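Carbamate kinase (Aeropyrum pernix, PDB 2E9Y) probably catalyses the reversible transfer of a phosphoryl group between ATP and carbamate, the reaction of carbamate kinases. Local coordinates at residues 173-176 with 177-180; 143-146 with 147-150. All blocks are in the same frame, centred on the assembly; numbering follows the deposited sequence.

How the interactions relate
Both contacts are local, joining residues a few positions apart around one end of a helix, but they sit in different parts of the fold, with centres about 36 Å apart and no touch between them. Interaction 1 starts helix 176-185 after a strand of the large mixed sheet; it is partly buried and lies within reach of the second subunit. Interaction 2 closes helix 139-149, mostly exposed, beside the four-stranded antiparallel sheet, and no other chain of the assembly meets it. Each has one arginine–carboxylate pair. In interaction 1 the two isoleucines face the sheet and helix 216-226, whereas interaction 2 has a single buried leucine beneath solvent-facing charged and aromatic groups.

Interaction 1: 173-176 with 177-180; sequences IVDR and DLIA
The first turn of helix 176-185, reached from strand 170-173 through a type I beta turn over I173 to R176, holds R176 against D177 and A180 and joins the backbone of D175 to that of I179. I179 N donates to D175 O at 3.1 Å, and A180 N to R176 O at 2.9 Å; these are the opening helical bonds. D175 occupies the N-cap position, yet its carboxylate caps nothing: it pairs with R116 and with K94 of the second subunit. A water takes over at this end, accepting from D177 N at 2.8 Å and donating to V174 O.

The R176 chain leaves with CG anti to the backbone N (chi1 179°) and bends at chi2 (-81°), which turns the guanidinium back over the helix. Its NH1 reaches D177 OD1 at 3.0 Å in a salt bridge, with the oxygen near the guanidinium edge but the two planes almost perpendicular. A180 CB lies over one guanidinium face, 3.7 Å from NH1. On the inner side, I173 CG2 meets I179 CD1 at 4.1 Å, and both isoleucines also pack on L223 of helix 216-226. R176 NE donates to Q226 O and NH2 has a further partner, so with the NH1 bond to D177 all three nitrogens are held and its rotation is probably fixed, while R116 and K94 of the second subunit probably balance the charge of D175.

Interaction 2: 143-146 with 147-150; sequences EELS and RRYG
The Y149 ring turns its edge to L145, whose CD2 lies 3.7 Å from Y149 CD2, while one ring face is covered at its centre by R148 CG, and W151 meets the ring with planes about 35° apart. Over the R148 guanidinium, E144 CG lies more loosely above the rim of one face and Y149 OH closer, above the rim of the opposite one; L145 CD2 stands at the edge, 3.4 Å from R148 NH2. E144 OE1 lies in plane at the edge of the R147 guanidinium; E144 OE2, tilted from that plane, meets R147 NH2 at a short 2.5 Å through its syn lone pair in a bent salt bridge.

The two side chains run alongside each other; the bend of E144 at chi2 (55°) and that of R147 at chi3 (68°) bring their charged ends together. Replacing E144 by an alanine would probably leave the R147 guanidinium without this charged mate and freer to swing, and R148 without a nearby opposite charge.

Helical bonds from R148 N to E144 O and from Y149 N to L145 O are both 2.8 Å. S146 OG is shared between W151 O, its stronger partner, and A142 O; L145 packs on F153 of strand 152-155. G150, with positive phi, brings its CA to 3.0 Å from S146 O in a CA-H...O contact, typical of a glycine turning the chain out of helical geometry just past a helix.

Interaction 1: 173-176 with 177-180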
loop_
_atom_site.group_PDB
_atom_site.type_symbol
_atom_site.label_atom_id
_atom_site.label_comp_id
_atom_site.label_asym_id
_atom_site.label_seq_id
_atom_site.Cartn_x
_atom_site.Cartn_y
_atom_site.Cartn_z
ATOM N N ILE A 173 18.247 2.179 -1.872
ATOM C CA ILE A 173 16.844 1.804 -2.010
ATOM C C ILE A 173 16.770 0.329 -1.636
ATOM O O ILE A 173 17.195 -0.544 -2.396
ATOM C CB ILE A 173 16.341 2.007 -3.453
ATOM C CG1 ILE A 173 16.599 3.453 -3.904
ATOM C CG2 ILE A 173 14.858 1.676 -3.532
ATOM C CD1 ILE A 173 16.051 4.529 -2.965
ATOM N N VAL A 174 16.241 0.060 -0.449
ATOM C CA VAL A 174 16.143 -1.301 0.059
ATOM C C VAL A 174 15.463 -2.267 -0.905
ATOM O O VAL A 174 15.909 -3.407 -1.087
ATOM C CB VAL A 174 15.383 -1.316 1.402
ATOM C CG1 VAL A 174 15.236 -2.739 1.910
ATOM C CG2 VAL A 174 16.133 -0.463 2.424
ATOM N N ASP A 175 14.397 -1.799 -1.538
ATOM C CA ASP A 175 13.625 -2.627 -2.446
ATOM C C ASP A 175 13.984 -2.502 -3.920
ATOM O O ASP A 175 13.187 -2.832 -4.796
ATOM C CB ASP A 175 12.147 -2.340 -2.207
ATOM C CG ASP A 175 11.719 -2.752 -0.817
ATOM O OD1 ASP A 175 11.659 -3.974 -0.566
ATOM O OD2 ASP A 175 11.476 -1.863 0.027
ATOM N N ARG A 176 15.203 -2.049 -4.181
ATOM C CA ARG A 176 15.688 -1.886 -5.546
ATOM C C ARG A 176 15.457 -3.127 -6.412
ATOM O O ARG A 176 14.971 -3.014 -7.541
ATOM C CB ARG A 176 17.179 -1.527 -5.511
ATOM C CG ARG A 176 17.834 -1.336 -6.863
ATOM C CD ARG A 176 18.211 -2.669 -7.477
ATOM N NE ARG A 176 18.910 -2.501 -8.744
ATOM C CZ ARG A 176 19.206 -3.500 -9.568
ATOM N NH1 ARG A 176 18.858 -4.743 -9.256
ATOM N NH2 ARG A 176 19.844 -3.253 -10.703
ATOM N N ASP A 177 15.796 -4.305 -5.890
ATOM C CA ASP A 177 15.621 -5.543 -6.651
ATOM C C ASP A 177 14.174 -5.813 -7.070
ATOM O O ASP A 177 13.932 -6.261 -8.190
ATOM C CB ASP A 177 16.169 -6.748 -5.873
ATOM C CG ASP A 177 17.691 -6.753 -5.799
ATOM O OD1 ASP A 177 18.328 -6.009 -6.571
ATOM O OD2 ASP A 177 18.252 -7.510 -4.979
ATOM N N LEU A 178 13.210 -5.550 -6.187
ATOM C CA LEU A 178 11.808 -5.772 -6.538
ATOM C C LEU A 178 11.397 -4.792 -7.625
ATOM O O LEU A 178 10.612 -5.119 -8.509
ATOM C CB LEU A 178 10.898 -5.590 -5.321
ATOM C CG LEU A 178 10.960 -6.700 -4.272
ATOM C CD1 LEU A 178 10.079 -6.326 -3.085
ATOM C CD2 LEU A 178 10.508 -8.018 -4.888
ATOM N N ILE A 179 11.930 -3.578 -7.555
ATOM C CA ILE A 179 11.606 -2.578 -8.556
ATOM C C ILE A 179 12.191 -3.008 -9.905
ATOM O O ILE A 179 11.531 -2.895 -10.938
ATOM C CB ILE A 179 12.159 -1.198 -8.150
ATOM C CG1 ILE A 179 11.454 -0.736 -6.863
ATOM C CG2 ILE A 179 11.933 -0.187 -9.266
ATOM C CD1 ILE A 179 12.031 0.536 -6.256
ATOM N N ALA A 180 13.420 -3.511 -9.887
ATOM C CA ALA A 180 14.070 -3.957 -11.121
ATOM C C ALA A 180 13.308 -5.125 -11.742
ATOM O O ALA A 180 13.112 -5.179 -12.957
ATOM C CB ALA A 180 15.513 -4.358 -10.839
HETATM O O HOH W 1 17.203 -4.668 -3.455
#

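Interaction 2: 143-146 with 147-150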
loop_
_atom_site.group_PDB
_atom_site.type_symbol
_atom_site.label_atom_id
_atom_site.label_comp_id
_atom_site.label_asym_id
_atom_site.label_seq_id
_atom_site.Cartn_x
_atom_site.Cartn_y
_atom_site.Cartn_z
ATOM N N GLU A 143 3.841 20.072 24.357
ATOM C CA GLU A 143 4.836 19.885 25.410
ATOM C C GLU A 143 4.749 18.472 25.977
ATOM O O GLU A 143 5.758 17.889 26.371
ATOM C CB GLU A 143 4.638 20.922 26.520
ATOM C CG GLU A 143 4.714 22.354 26.017
ATOM C CD GLU A 143 4.743 23.373 27.135
ATOM O OE1 GLU A 143 4.016 23.186 28.135
ATOM O OE2 GLU A 143 5.483 24.370 27.004
ATOM N N GLU A 144 3.541 17.921 25.998
ATOM C CA GLU A 144 3.321 16.572 26.506
ATOM C C GLU A 144 3.918 15.539 25.549
ATOM O O GLU A 144 4.574 14.585 25.977
ATOM C CB GLU A 144 1.820 16.328 26.683
ATOM C CG GLU A 144 1.451 14.948 27.202
ATOM C CD GLU A 144 2.157 14.598 28.497
ATOM O OE1 GLU A 144 2.171 15.439 29.419
ATOM O OE2 GLU A 144 2.692 13.474 28.594
ATOM N N LEU A 145 3.690 15.732 24.256
ATOM C CA LEU A 145 4.216 14.820 23.245
ATOM C C LEU A 145 5.743 14.829 23.256
ATOM O O LEU A 145 6.376 13.801 23.011
ATOM C CB LEU A 145 3.699 15.213 21.856
ATOM C CG LEU A 145 2.211 14.940 21.605
ATOM C CD1 LEU A 145 1.745 15.662 20.354
ATOM C CD2 LEU A 145 1.993 13.439 21.472
ATOM N N SER A 146 6.328 15.989 23.545
ATOM C CA SER A 146 7.780 16.118 23.597
ATOM C C SER A 146 8.320 15.383 24.818
ATOM O O SER A 146 9.356 14.725 24.750
ATOM C CB SER A 146 8.192 17.591 23.668
ATOM O OG SER A 146 7.802 18.296 22.502
ATOM N N ARG A 147 7.609 15.496 25.934
ATOM C CA ARG A 147 8.024 14.842 27.170
ATOM C C ARG A 147 7.826 13.332 27.105
ATOM O O ARG A 147 8.660 12.566 27.586
ATOM C CB ARG A 147 7.231 15.396 28.354
ATOM C CG ARG A 147 7.664 14.840 29.702
ATOM C CD ARG A 147 6.591 15.061 30.760
ATOM N NE ARG A 147 5.393 14.266 30.497
ATOM C CZ ARG A 147 5.360 12.937 30.498
ATOM N NH1 ARG A 147 6.462 12.242 30.750
ATOM N NH2 ARG A 147 4.225 12.298 30.245
ATOM N N ARG A 148 6.717 12.912 26.502
ATOM C CA ARG A 148 6.381 11.496 26.392
ATOM C C ARG A 148 7.066 10.729 25.260
ATOM O O ARG A 148 7.611 9.646 25.484
ATOM C CB ARG A 148 4.863 11.340 26.261
ATOM C CG ARG A 148 4.394 9.915 25.995
ATOM C CD ARG A 148 2.876 9.825 25.990
ATOM N NE ARG A 148 2.277 10.819 25.103
ATOM C CZ ARG A 148 0.972 10.938 24.883
ATOM N NH1 ARG A 148 0.117 10.121 25.483
ATOM N NH2 ARG A 148 0.519 11.882 24.069
ATOM N N TYR A 149 7.036 11.277 24.050
ATOM C CA TYR A 149 7.641 10.600 22.907
ATOM C C TYR A 149 8.893 11.286 22.372
ATOM O O TYR A 149 9.494 10.821 21.402
ATOM C CB TYR A 149 6.633 10.485 21.762
ATOM C CG TYR A 149 5.323 9.819 22.113
ATOM C CD1 TYR A 149 5.289 8.535 22.661
ATOM C CD2 TYR A 149 4.111 10.455 21.849
ATOM C CE1 TYR A 149 4.075 7.901 22.931
ATOM C CE2 TYR A 149 2.896 9.832 22.113
ATOM C CZ TYR A 149 2.884 8.557 22.651
ATOM O OH TYR A 149 1.677 7.938 22.890
ATOM N N GLY A 150 9.279 12.398 22.985
ATOM C CA GLY A 150 10.457 13.104 22.521
ATOM C C GLY A 150 10.248 13.780 21.178
ATOM O O GLY A 150 11.203 14.010 20.438
#